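Probable ferredoxin-dependent nitrite reductase NirA (PDB 1ZJ8) reduces sulfite to hydrogen sulfide with electrons delivered by ferredoxin, using one siroheme and one [4Fe-4S] cluster per subunit. Local coordinates at residues R177-S182 with T221-L226; A185-D190 with L348-N353; T196-E201 with E276-W281; A237-N242 with P331-V336; L250-G255 with Q266-W271. All blocks are in the same frame, centred on the assembly; numbering follows the deposited sequence.

Contacts 1, 4 and 5 share one mixed sheet: contact 1 pairs its parallel strands 176-181 and 219-224, contact 5 its antiparallel hairpin 249-254 and 266-272, and contact 4 lays a proline-rich linker over strand 236-243 between them. Contact 3 packs two helices, 196-206 and 277-291, against the opposite face. Contacts 1, 3 and 5 are largely buried; contacts 2 and 4 are partly buried, with exposed margins, and in contact 2 two loops distant in sequence meet. The chemistry follows the place: backbone hydrogen bonds within the sheet, plus a salt bridge in contact 5, apolar packing without hydrogen bonds in contacts 3 and 4, and main-chain and carboxylate bonds in contact 2.

Contact 1 (R177-S182 with T221-L226); sequences RVVLGS and TAISGL
Leu180 and the strand 221-224 hold the tight part of this contact. The Leu180 N-H gives a nearly straight bond to Thr221 O (2.8 Å), and Leu180 O receives Ile223 N at 2.9 Å, the alternating pattern of parallel strands. On one face Leu180 CB lies 4.0 Å from Ala222 CB, a small partner that lets the backbones come close. On the other, Val179 and Thr221 lie side by side. With Val179 CG1 trans to the main-chain nitrogen (chi1 -177°), that methyl reaches Thr221 CG2 at 3.8 Å and Ile223 CD1 at 4.0 Å. Such beta-branched residues suit extended strands, and Val179 and Ile223 face Ile199 of helix 196-206, the crossover helix of the beta-alpha-beta unit linking the two strands. The Thr221 hydroxyl has its own partner in Trp281 NE1. Strand 176-181 is one of the sheet's two edge strands, and the nearest side-chain atom of Val178 lies about 4 Å from the siroheme. Toward residues 182 and 226 the pairing slackens: a water takes the N-H of Ser182 (2.8 Å) and donates to Ile223 O. Ser182 OG turns to Leu184 and Asp228, while partly exposed Leu226 merely brushes Ser182 OG with CD1.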
# COMPACT_ATOMS: atom_id res chain seq x y z
N ARG A 177 4.99 5.58 -7.81
CA ARG A 177 4.23 4.35 -7.69
C ARG A 177 2.78 4.67 -8.00
O ARG A 177 2.47 5.82 -8.29
CB ARG A 177 4.38 3.77 -6.27
CG ARG A 177 5.83 3.58 -5.81
CD ARG A 177 6.59 2.74 -6.83
NE ARG A 177 7.94 2.35 -6.42
CZ ARG A 177 8.22 1.37 -5.56
NH1 ARG A 177 7.25 0.67 -4.95
NH2 ARG A 177 9.49 1.12 -5.28
N VAL A 178 1.91 3.66 -7.93
CA VAL A 178 0.46 3.88 -8.00
C VAL A 178 -0.01 5.17 -7.32
O VAL A 178 0.38 5.48 -6.21
CB VAL A 178 -0.36 2.75 -7.29
CG1 VAL A 178 -0.79 1.69 -8.26
CG2 VAL A 178 0.41 2.17 -6.14
N VAL A 179 -0.89 5.89 -7.99
CA VAL A 179 -1.60 6.96 -7.36
C VAL A 179 -2.85 6.38 -6.71
O VAL A 179 -3.67 5.77 -7.39
CB VAL A 179 -2.07 8.00 -8.39
CG1 VAL A 179 -2.75 9.19 -7.68
CG2 VAL A 179 -0.91 8.46 -9.29
N LEU A 180 -3.00 6.58 -5.40
CA LEU A 180 -4.18 6.07 -4.69
C LEU A 180 -5.42 6.93 -4.99
O LEU A 180 -5.32 8.13 -5.24
CB LEU A 180 -3.90 5.95 -3.19
CG LEU A 180 -2.62 5.23 -2.72
CD1 LEU A 180 -2.57 5.16 -1.18
CD2 LEU A 180 -2.50 3.86 -3.31
N GLY A 181 -6.59 6.29 -4.97
CA GLY A 181 -7.87 7.00 -5.09
C GLY A 181 -8.98 6.41 -4.22
O GLY A 181 -8.93 5.22 -3.87
N SER A 182 -9.97 7.22 -3.88
CA SER A 182 -11.16 6.72 -3.20
C SER A 182 -11.79 5.60 -4.01
O SER A 182 -12.13 5.79 -5.20
CB SER A 182 -12.22 7.80 -3.01
OG SER A 182 -13.48 7.23 -2.70
N THR A 221 1.84 8.50 -3.91
CA THR A 221 0.86 9.55 -4.06
C THR A 221 -0.56 9.06 -3.72
O THR A 221 -0.96 7.93 -4.08
CB THR A 221 0.93 10.13 -5.48
OG1 THR A 221 2.21 10.75 -5.67
CG2 THR A 221 -0.16 11.16 -5.73
N ALA A 222 -1.32 9.93 -3.05
CA ALA A 222 -2.72 9.68 -2.76
C ALA A 222 -3.62 10.88 -3.10
O ALA A 222 -3.34 12.01 -2.68
CB ALA A 222 -2.85 9.31 -1.32
N ILE A 223 -4.70 10.64 -3.85
CA ILE A 223 -5.66 11.69 -4.22
C ILE A 223 -7.13 11.26 -4.03
O ILE A 223 -7.57 10.33 -4.71
CB ILE A 223 -5.45 12.12 -5.68
CG1 ILE A 223 -4.06 12.75 -5.86
CG2 ILE A 223 -6.52 13.11 -6.11
CD1 ILE A 223 -3.71 13.03 -7.28
N SER A 224 -7.89 11.95 -3.16
CA SER A 224 -9.28 11.57 -2.88
C SER A 224 -10.11 12.71 -2.25
O SER A 224 -9.59 13.50 -1.48
CB SER A 224 -9.33 10.33 -1.97
OG SER A 224 -10.64 10.00 -1.52
N GLY A 225 -11.40 12.75 -2.57
CA GLY A 225 -12.35 13.63 -1.89
C GLY A 225 -12.95 13.03 -0.62
O GLY A 225 -13.95 13.55 -0.11
N LEU A 226 -12.37 11.92 -0.15
CA LEU A 226 -12.58 11.38 1.21
C LEU A 226 -11.20 11.11 1.83
O LEU A 226 -10.22 10.99 1.12
CB LEU A 226 -13.35 10.04 1.18
CG LEU A 226 -14.83 10.02 0.85
CD1 LEU A 226 -15.34 8.58 0.79
CD2 LEU A 226 -15.62 10.84 1.86
O HOH W 1 -9.78 9.41 -5.56

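Contact 2 (A185-D190 with L348-N353); sequences AGESLD and LKNGLN
Glu187 O accepts the N-H of Lys349 at 3.0 Å in an almost straight bond (170°), and the CA-H of Leu348 adds a weaker contact to the same oxygen. The carboxylate of this glutamate makes the second link. Its chain folds back at chi2 (-65°), which carries Glu187 OE1 to Asn350 N at 3.2 Å; the donor arrives nearly along the C-O axis but the bond is bent at the hydrogen. Each carboxylate oxygen has its own partner, Asn350 N for OE1 and Arg383, in a salt bridge, for OE2, which gives this buried acid a positive neighbour. Residues 348-352 form the tip of a hairpin joining strands 344-347 and 353-357: a 3-10-like (type III) beta turn closed by Gly351 N to Leu348 O at 2.7 Å, followed by a G1 bulge at Gly351 (phi 91°), where Leu348 N bonds to Leu352 O. Its N-H groups at Lys349 and Asn350 thus meet the loop between strand 176-181 and helix 196-206. Gly186, with positive phi, suits the turn leading into Glu187, and just beyond it Ser188 OG accepts from Asp190 N at 3.1 Å in an ST turn. Apolar contacts flank the polar pair. Leu348 CD2 rests 3.9 Å from Glu187 CB, whereas at the exposed margin Leu189 and the aliphatic part of Lys349 run alongside with their ends pointing opposite ways, Leu189 CD2 4.2 Å from Lys349 CG.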
# COMPACT_ATOMS: atom_id res chain seq x y z
N ALA A 185 -14.82 6.97 -5.62
CA ALA A 185 -14.66 8.22 -6.32
C ALA A 185 -15.79 8.39 -7.35
O ALA A 185 -16.00 7.52 -8.20
CB ALA A 185 -13.31 8.27 -6.98
N GLY A 186 -16.55 9.48 -7.23
CA GLY A 186 -17.66 9.76 -8.13
C GLY A 186 -19.02 9.18 -7.76
O GLY A 186 -20.02 9.44 -8.45
N GLU A 187 -19.07 8.38 -6.70
CA GLU A 187 -20.35 7.82 -6.25
C GLU A 187 -20.66 7.96 -4.76
O GLU A 187 -21.83 7.76 -4.36
CB GLU A 187 -20.47 6.36 -6.67
CG GLU A 187 -20.31 6.13 -8.20
CD GLU A 187 -21.42 6.76 -9.05
OE1 GLU A 187 -22.44 7.20 -8.46
OE2 GLU A 187 -21.28 6.78 -10.31
N SER A 188 -19.67 8.32 -3.93
CA SER A 188 -19.91 8.48 -2.50
C SER A 188 -20.85 9.63 -2.22
O SER A 188 -20.74 10.70 -2.82
CB SER A 188 -18.60 8.69 -1.72
OG SER A 188 -18.83 8.82 -0.31
N LEU A 189 -21.78 9.40 -1.30
CA LEU A 189 -22.65 10.46 -0.83
C LEU A 189 -21.89 11.52 -0.01
O LEU A 189 -22.38 12.64 0.17
CB LEU A 189 -23.80 9.89 0.03
CG LEU A 189 -24.86 9.05 -0.69
CD1 LEU A 189 -25.89 8.53 0.28
CD2 LEU A 189 -25.55 9.84 -1.82
N ASP A 190 -20.69 11.19 0.45
CA ASP A 190 -19.96 12.09 1.34
C ASP A 190 -18.66 12.65 0.77
O ASP A 190 -17.94 13.35 1.46
CB ASP A 190 -19.68 11.34 2.63
CG ASP A 190 -20.93 10.65 3.16
OD1 ASP A 190 -22.04 11.06 2.76
OD2 ASP A 190 -20.82 9.69 3.96
N LEU A 348 -25.37 4.95 -3.28
CA LEU A 348 -24.57 5.74 -4.19
C LEU A 348 -25.36 6.86 -4.84
O LEU A 348 -26.59 6.78 -4.95
CB LEU A 348 -24.01 4.80 -5.25
CG LEU A 348 -23.17 3.69 -4.64
CD1 LEU A 348 -22.57 2.84 -5.75
CD2 LEU A 348 -22.09 4.26 -3.77
N LYS A 349 -24.64 7.91 -5.25
CA LYS A 349 -25.22 9.00 -6.03
C LYS A 349 -25.99 8.47 -7.24
O LYS A 349 -26.96 9.08 -7.62
CB LYS A 349 -24.13 9.98 -6.46
CG LYS A 349 -23.53 10.85 -5.35
CD LYS A 349 -22.14 11.45 -5.74
CE LYS A 349 -22.22 12.54 -6.87
NZ LYS A 349 -22.63 12.02 -8.22
N ASN A 350 -25.53 7.36 -7.85
CA ASN A 350 -26.27 6.61 -8.89
C ASN A 350 -27.72 6.34 -8.49
O ASN A 350 -28.61 6.21 -9.33
CB ASN A 350 -25.66 5.21 -9.09
CG ASN A 350 -24.49 5.20 -10.02
OD1 ASN A 350 -24.33 6.08 -10.87
ND2 ASN A 350 -23.64 4.19 -9.87
N GLY A 351 -27.93 6.16 -7.20
CA GLY A 351 -29.12 5.50 -6.70
C GLY A 351 -28.94 4.00 -6.56
O GLY A 351 -29.79 3.35 -5.97
N LEU A 352 -27.85 3.45 -7.10
CA LEU A 352 -27.55 2.04 -6.95
C LEU A 352 -26.75 1.79 -5.66
O LEU A 352 -26.73 2.62 -4.75
CB LEU A 352 -26.78 1.53 -8.18
CG LEU A 352 -27.49 1.78 -9.51
CD1 LEU A 352 -26.66 1.25 -10.69
CD2 LEU A 352 -28.90 1.20 -9.50
N ASN A 353 -26.11 0.62 -5.55
CA ASN A 353 -25.34 0.29 -4.36
C ASN A 353 -23.91 -0.06 -4.64
O ASN A 353 -23.59 -0.61 -5.68
CB ASN A 353 -25.95 -0.91 -3.66
CG ASN A 353 -27.33 -0.65 -3.15
OD1 ASN A 353 -27.53 -0.07 -2.07
ND2 ASN A 353 -28.32 -1.08 -3.93

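Contact 3 (T196-E201 with E276-W281); sequences TWAIEE and EVPEVW
A trans chi1 (-176°) swings the Trp197 indole away from its own backbone nitrogen and out along the helix surface, bringing CZ3 to Pro278 CG at 3.8 Å. Val277 has its CG1 likewise opposite the main-chain nitrogen (chi1 174°), which sends that methyl to Ala198 CB at 3.7 Å. The side chains of Pro278 and Trp197 run about perpendicular, with the proline CG meeting the indole obliquely, and Pro278 CG also meets Glu201 CB at 3.8 Å. The pyrrolidine is therefore set among three residues of helix 196-206: Trp197, Ala198 and Glu201, all on one side of the helix. Ala198 CB stands 4.1 Å from Pro278 CD, and the small methyl lets the helices approach to 9.3 Å between the axes of the short segments, which cross at -50°. Proline fits the first turn of helix 277-291, where a residue needs no N-H to complete the helical bonding, and its puckered, conformationally restricted ring gives a good apolar surface. No hydrogen bond crosses this interface. Glu201 offers it only CB; within its own helix, Glu201 CG lies over one face of the Trp197 ring toward the rim, while the bend at chi2 takes the carboxylate to salt bridges with Arg204 and Arg205. Both helices lie on one face of the mixed sheet. Beneath them, Val277 packs on Phe238 of strand 236-243, while Trp281 spans from Tyr206 and Ile202 of helix 196-206 to Val236 and Phe238 of that strand.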
# COMPACT_ATOMS: atom_id res chain seq x y z
N THR A 196 -10.96 12.03 -9.65
CA THR A 196 -10.45 11.00 -10.55
C THR A 196 -9.77 11.63 -11.76
O THR A 196 -8.68 11.21 -12.14
CB THR A 196 -11.54 10.10 -11.08
OG1 THR A 196 -12.22 9.50 -9.99
CG2 THR A 196 -10.93 9.02 -11.97
N TRP A 197 -10.41 12.63 -12.34
CA TRP A 197 -9.80 13.36 -13.44
C TRP A 197 -8.32 13.71 -13.22
O TRP A 197 -7.52 13.63 -14.17
CB TRP A 197 -10.53 14.66 -13.70
CG TRP A 197 -9.99 15.37 -14.88
CD1 TRP A 197 -10.36 15.20 -16.18
CD2 TRP A 197 -8.98 16.38 -14.88
NE1 TRP A 197 -9.65 16.04 -17.00
CE2 TRP A 197 -8.79 16.78 -16.22
CE3 TRP A 197 -8.23 17.00 -13.87
CZ2 TRP A 197 -7.86 17.76 -16.58
CZ3 TRP A 197 -7.32 17.98 -14.23
CH2 TRP A 197 -7.14 18.35 -15.57
N ALA A 198 -7.95 14.12 -12.01
CA ALA A 198 -6.57 14.51 -11.75
C ALA A 198 -5.64 13.30 -11.85
O ALA A 198 -4.53 13.41 -12.37
CB ALA A 198 -6.43 15.18 -10.38
N ILE A 199 -6.09 12.16 -11.34
CA ILE A 199 -5.28 10.94 -11.28
C ILE A 199 -5.05 10.48 -12.66
O ILE A 199 -3.95 10.06 -13.01
CB ILE A 199 -6.00 9.80 -10.51
CG1 ILE A 199 -6.15 10.19 -9.03
CG2 ILE A 199 -5.25 8.44 -10.70
CD1 ILE A 199 -6.64 9.09 -8.11
N GLU A 200 -6.10 10.56 -13.46
CA GLU A 200 -6.03 10.10 -14.81
C GLU A 200 -5.08 10.94 -15.62
O GLU A 200 -4.29 10.38 -16.36
CB GLU A 200 -7.43 10.07 -15.40
CG GLU A 200 -8.26 8.94 -14.79
CD GLU A 200 -9.57 8.73 -15.51
OE1 GLU A 200 -10.09 9.69 -16.14
OE2 GLU A 200 -10.10 7.60 -15.44
N GLU A 201 -5.13 12.26 -15.45
CA GLU A 201 -4.17 13.16 -16.12
C GLU A 201 -2.71 12.92 -15.71
O GLU A 201 -1.81 12.89 -16.56
CB GLU A 201 -4.53 14.63 -15.86
CG GLU A 201 -5.57 15.20 -16.80
CD GLU A 201 -5.17 15.02 -18.23
OE1 GLU A 201 -3.97 15.21 -18.54
OE2 GLU A 201 -6.04 14.65 -19.06
N GLU A 276 -5.76 22.33 -11.34
CA GLU A 276 -4.35 22.64 -11.11
C GLU A 276 -3.60 21.49 -10.41
O GLU A 276 -2.38 21.59 -10.19
CB GLU A 276 -4.23 23.94 -10.27
CG GLU A 276 -4.34 25.29 -11.05
CD GLU A 276 -4.67 26.54 -10.15
OE1 GLU A 276 -4.39 26.56 -8.92
OE2 GLU A 276 -5.22 27.51 -10.70
N VAL A 277 -4.29 20.38 -10.10
CA VAL A 277 -3.72 19.29 -9.31
C VAL A 277 -2.56 18.59 -10.02
O VAL A 277 -1.49 18.45 -9.43
CB VAL A 277 -4.81 18.27 -8.79
CG1 VAL A 277 -4.17 17.06 -8.09
CG2 VAL A 277 -5.78 18.95 -7.84
N PRO A 278 -2.76 18.14 -11.27
CA PRO A 278 -1.65 17.53 -12.03
C PRO A 278 -0.38 18.41 -12.09
O PRO A 278 0.76 17.91 -11.99
CB PRO A 278 -2.26 17.35 -13.43
CG PRO A 278 -3.72 17.21 -13.21
CD PRO A 278 -4.03 18.10 -12.02
N GLU A 279 -0.61 19.71 -12.24
CA GLU A 279 0.44 20.74 -12.33
C GLU A 279 1.27 20.81 -11.02
O GLU A 279 2.50 20.76 -10.99
CB GLU A 279 -0.26 22.08 -12.55
CG GLU A 279 0.33 23.01 -13.55
CD GLU A 279 -0.42 24.36 -13.56
OE1 GLU A 279 -0.69 24.93 -12.46
OE2 GLU A 279 -0.72 24.87 -14.67
N VAL A 280 0.53 20.93 -9.93
CA VAL A 280 1.12 21.07 -8.62
C VAL A 280 1.82 19.77 -8.24
O VAL A 280 2.90 19.80 -7.63
CB VAL A 280 0.04 21.41 -7.59
CG1 VAL A 280 0.60 21.36 -6.17
CG2 VAL A 280 -0.58 22.78 -7.90
N TRP A 281 1.20 18.65 -8.61
CA TRP A 281 1.79 17.33 -8.36
C TRP A 281 3.16 17.28 -9.02
O TRP A 281 4.14 16.84 -8.40
CB TRP A 281 0.89 16.23 -8.90
CG TRP A 281 1.42 14.85 -8.68
CD1 TRP A 281 1.16 14.03 -7.62
CD2 TRP A 281 2.32 14.13 -9.53
NE1 TRP A 281 1.84 12.84 -7.76
CE2 TRP A 281 2.55 12.87 -8.93
CE3 TRP A 281 2.96 14.43 -10.74
CZ2 TRP A 281 3.38 11.91 -9.51
CZ3 TRP A 281 3.78 13.46 -11.31
CH2 TRP A 281 3.98 12.21 -10.70

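Contact 4 (A237-N242 with P331-V336); sequences AFIGVN and PAPEPV
Val241 and Pro333 bring the two backbones closest, with 5.7 Å between their CA atoms. The strand 237-242 is extended and belongs to the sheet, whereas 331-336 follows polyproline II angles, with phi near -60 to -87° and psi strongly positive, as its three prolines would suggest. No hydrogen bond joins the two segments. Prolines lack the N-H that sheet pairing would use, and the strand already spends its backbone bonds on Ala222, Ser224, Asp251 and Trp253 in its neighbours. The linker thus lies over a face of the mixed sheet without extending it, on its way from strand 328-329, the last of this sheet, to strand 344-347 of another. Mostly hydrocarbon van der Waals contacts join them. Val241 CG2 reaches Pro333 CB at 4.0 Å, while CG1 occupies the crowded position between the backbone nitrogen and carbonyl carbon (chi1 72°) and touches Pro331 O at 3.9 Å. Ile239 adds CG2 against Pro333 CG at 4.2 Å, the two side chains crossing at about a right angle. Between them, side-chain-free Gly240 presents its O to Pro333 CB at 3.9 Å. Phe238 points to the other face, onto helix 277-291, and Asp251 also touches Pro333.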
# COMPACT_ATOMS: atom_id res chain seq x y z
N ALA A 237 0.01 14.15 -0.92
CA ALA A 237 -1.42 13.85 -0.87
C ALA A 237 -2.29 15.07 -1.19
O ALA A 237 -2.01 16.19 -0.75
CB ALA A 237 -1.78 13.27 0.48
N PHE A 238 -3.32 14.84 -2.00
CA PHE A 238 -4.32 15.86 -2.31
C PHE A 238 -5.66 15.35 -1.77
O PHE A 238 -6.25 14.43 -2.33
CB PHE A 238 -4.40 16.10 -3.82
CG PHE A 238 -3.13 16.64 -4.43
CD1 PHE A 238 -2.06 15.80 -4.68
CD2 PHE A 238 -3.03 17.97 -4.79
CE1 PHE A 238 -0.88 16.29 -5.27
CE2 PHE A 238 -1.88 18.47 -5.37
CZ PHE A 238 -0.80 17.62 -5.61
N ILE A 239 -6.13 15.94 -0.67
CA ILE A 239 -7.32 15.44 0.00
C ILE A 239 -8.40 16.52 -0.01
O ILE A 239 -8.13 17.65 0.35
CB ILE A 239 -6.99 14.98 1.45
CG1 ILE A 239 -6.51 13.51 1.55
CG2 ILE A 239 -8.23 15.06 2.32
CD1 ILE A 239 -5.89 12.87 0.35
N GLY A 240 -9.61 16.14 -0.42
CA GLY A 240 -10.73 17.08 -0.59
C GLY A 240 -11.06 17.99 0.58
O GLY A 240 -10.95 17.58 1.73
N VAL A 241 -11.44 19.24 0.27
CA VAL A 241 -12.02 20.17 1.25
C VAL A 241 -12.72 21.36 0.60
O VAL A 241 -12.32 21.84 -0.47
CB VAL A 241 -10.98 20.75 2.24
CG1 VAL A 241 -10.05 21.77 1.56
CG2 VAL A 241 -11.70 21.37 3.46
N ASN A 242 -13.76 21.85 1.27
CA ASN A 242 -14.47 23.05 0.84
C ASN A 242 -13.78 24.31 1.31
O ASN A 242 -13.79 24.61 2.51
CB ASN A 242 -15.88 23.02 1.41
CG ASN A 242 -16.55 21.70 1.19
OD1 ASN A 242 -16.81 21.32 0.05
ND2 ASN A 242 -16.78 20.95 2.28
N PRO A 331 -7.79 25.78 4.47
CA PRO A 331 -7.92 25.00 5.70
C PRO A 331 -7.69 23.50 5.54
O PRO A 331 -7.65 22.96 4.42
CB PRO A 331 -9.38 25.24 6.11
CG PRO A 331 -10.10 25.42 4.83
CD PRO A 331 -9.11 26.10 3.88
N ALA A 332 -7.56 22.86 6.69
CA ALA A 332 -7.56 21.42 6.80
C ALA A 332 -9.00 20.97 6.94
O ALA A 332 -9.83 21.69 7.47
CB ALA A 332 -6.76 21.00 8.02
N PRO A 333 -9.31 19.76 6.47
CA PRO A 333 -10.64 19.20 6.72
C PRO A 333 -10.66 18.54 8.07
O PRO A 333 -9.60 18.14 8.56
CB PRO A 333 -10.78 18.16 5.62
CG PRO A 333 -9.37 17.67 5.40
CD PRO A 333 -8.45 18.83 5.71
N GLU A 334 -11.83 18.41 8.68
CA GLU A 334 -11.94 17.77 10.00
C GLU A 334 -11.45 16.34 9.92
O GLU A 334 -12.05 15.53 9.21
CB GLU A 334 -13.38 17.79 10.53
CG GLU A 334 -13.88 19.18 10.94
CD GLU A 334 -13.22 19.71 12.23
OE1 GLU A 334 -12.68 20.86 12.25
OE2 GLU A 334 -13.25 18.98 13.24
N PRO A 335 -10.36 16.02 10.65
CA PRO A 335 -9.86 14.64 10.58
C PRO A 335 -10.97 13.69 11.02
O PRO A 335 -11.70 14.01 11.95
CB PRO A 335 -8.67 14.63 11.56
CG PRO A 335 -8.29 16.09 11.77
CD PRO A 335 -9.57 16.86 11.58
N VAL A 336 -11.13 12.56 10.35
CA VAL A 336 -12.22 11.65 10.67
C VAL A 336 -11.92 10.94 11.97
O VAL A 336 -10.76 10.84 12.36
CB VAL A 336 -12.47 10.65 9.54
CG1 VAL A 336 -13.13 11.38 8.38
CG2 VAL A 336 -11.15 9.94 9.11

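Contact 5 (L250-G255 with Q266-W271); sequences LDLWVG and QRVGAW
A beta hairpin made of strands 249-254 and 266-272 forms this contact, and a beta bulge interrupts its register. The salt bridge on one face joins Asp251 and Arg267. Arg267 NE meets Asp251 OD2 on its syn side at 2.7 Å and Arg267 NH2 gives to Asp251 OD1 at 3.1 Å, a side-on two-nitrogen grip in which carboxylate and guanidinium planes stand 62° apart. The indole N-H of Trp253 (NE1) bonds to Asp251 OD2 at 3.0 Å, reaching it from the opposite face of the carboxylate to Arg267 NE. Two donors on one oxygen would be expected to keep this buried aspartate ionised. Arg267 bends at chi3 (47°) to bring its head to the acid, and its CG sits over the six-membered ring of Trp253 in a CH-pi contact, 3.8 Å from the centroid. NH2 has a further partner in Gly330 O. Asp251 pairs with Trp271 and Trp253 with Arg267, so the register shifts by two. At the bulge Leu252 O takes Val268 N at 3.0 Å and Leu252 N gives to Ala270 O at 3.3 Å, with Gly269 between these partners, its positive phi suiting a residue without a side chain. Farther along, Val254 and Gln266 form a hydrogen-bonded pair, Gln266 N to Val254 O being the shorter bond. Leu252, Val254 and Val268 make the other side largely apolar, with Gln266 at its margin: Leu252 CG lies 3.7 Å from Val268 CG2, and helices 277-291 and 311-323 pack against the three.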
# COMPACT_ATOMS: atom_id res chain seq x y z
N LEU A 250 -8.71 20.67 -3.27
CA LEU A 250 -7.85 19.70 -2.61
C LEU A 250 -6.79 20.33 -1.72
O LEU A 250 -6.03 21.19 -2.17
CB LEU A 250 -7.21 18.77 -3.66
CG LEU A 250 -8.28 17.88 -4.33
CD1 LEU A 250 -8.93 18.53 -5.57
CD2 LEU A 250 -7.68 16.55 -4.71
N ASP A 251 -6.77 19.92 -0.46
CA ASP A 251 -5.74 20.36 0.48
C ASP A 251 -4.46 19.53 0.26
O ASP A 251 -4.51 18.32 0.06
CB ASP A 251 -6.29 20.25 1.91
CG ASP A 251 -5.24 20.48 2.97
OD1 ASP A 251 -4.24 21.18 2.68
OD2 ASP A 251 -5.41 19.95 4.10
N LEU A 252 -3.31 20.19 0.28
CA LEU A 252 -2.05 19.56 -0.09
C LEU A 252 -1.28 19.14 1.14
O LEU A 252 -1.05 19.95 2.04
CB LEU A 252 -1.19 20.52 -0.93
CG LEU A 252 0.21 20.07 -1.35
CD1 LEU A 252 0.21 18.70 -1.99
CD2 LEU A 252 0.86 21.08 -2.29
N TRP A 253 -0.90 17.86 1.17
CA TRP A 253 -0.06 17.28 2.20
C TRP A 253 1.22 16.77 1.56
O TRP A 253 1.22 16.31 0.40
CB TRP A 253 -0.79 16.12 2.88
CG TRP A 253 -1.94 16.51 3.75
CD1 TRP A 253 -3.03 17.19 3.37
CD2 TRP A 253 -2.11 16.21 5.14
NE1 TRP A 253 -3.88 17.37 4.44
CE2 TRP A 253 -3.35 16.76 5.53
CE3 TRP A 253 -1.33 15.55 6.10
CZ2 TRP A 253 -3.84 16.67 6.84
CZ3 TRP A 253 -1.82 15.45 7.40
CH2 TRP A 253 -3.07 16.01 7.75
N VAL A 254 2.32 16.81 2.32
CA VAL A 254 3.62 16.40 1.85
C VAL A 254 4.44 15.82 3.02
O VAL A 254 4.24 16.22 4.19
CB VAL A 254 4.33 17.62 1.18
CG1 VAL A 254 5.83 17.65 1.48
CG2 VAL A 254 4.08 17.62 -0.33
N GLY A 255 5.34 14.88 2.71
CA GLY A 255 6.42 14.46 3.64
C GLY A 255 6.25 13.17 4.44
O GLY A 255 6.83 13.03 5.51
N GLN A 266 2.66 16.37 6.41
CA GLN A 266 2.20 17.62 7.03
C GLN A 266 1.59 18.58 6.00
O GLN A 266 2.05 18.65 4.87
CB GLN A 266 3.37 18.30 7.73
CG GLN A 266 4.34 17.33 8.40
CD GLN A 266 5.65 18.00 8.74
OE1 GLN A 266 5.70 18.91 9.59
NE2 GLN A 266 6.71 17.58 8.04
N ARG A 267 0.58 19.32 6.43
CA ARG A 267 -0.11 20.27 5.58
C ARG A 267 0.79 21.39 5.08
O ARG A 267 1.42 22.09 5.85
CB ARG A 267 -1.26 20.91 6.35
CG ARG A 267 -2.31 19.92 6.81
CD ARG A 267 -3.66 20.56 7.01
NE ARG A 267 -4.03 21.42 5.87
CZ ARG A 267 -4.15 22.75 5.91
NH1 ARG A 267 -3.91 23.42 7.03
NH2 ARG A 267 -4.49 23.42 4.82
N VAL A 268 0.81 21.59 3.78
CA VAL A 268 1.49 22.72 3.18
C VAL A 268 0.74 24.02 3.49
O VAL A 268 1.31 25.11 3.40
CB VAL A 268 1.65 22.50 1.67
CG1 VAL A 268 2.30 23.72 1.01
CG2 VAL A 268 2.45 21.21 1.40
N GLY A 269 -0.55 23.89 3.84
CA GLY A 269 -1.42 25.03 4.14
C GLY A 269 -2.14 25.57 2.92
O GLY A 269 -2.67 26.69 2.96
N ALA A 270 -2.22 24.75 1.87
CA ALA A 270 -2.63 25.18 0.53
C ALA A 270 -3.92 24.51 0.08
O ALA A 270 -4.18 23.35 0.42
CB ALA A 270 -1.52 24.88 -0.48
N TRP A 271 -4.71 25.27 -0.69
CA TRP A 271 -5.91 24.77 -1.39
C TRP A 271 -5.62 24.79 -2.90
O TRP A 271 -5.10 25.77 -3.42
CB TRP A 271 -7.13 25.64 -1.06
CG TRP A 271 -8.46 25.21 -1.68
CD1 TRP A 271 -9.36 24.30 -1.16
CD2 TRP A 271 -9.05 25.70 -2.90
NE1 TRP A 271 -10.46 24.19 -1.99
CE2 TRP A 271 -10.30 25.03 -3.06
CE3 TRP A 271 -8.65 26.63 -3.88
CZ2 TRP A 271 -11.15 25.27 -4.16
CZ3 TRP A 271 -9.50 26.87 -4.97
CH2 TRP A 271 -10.73 26.18 -5.10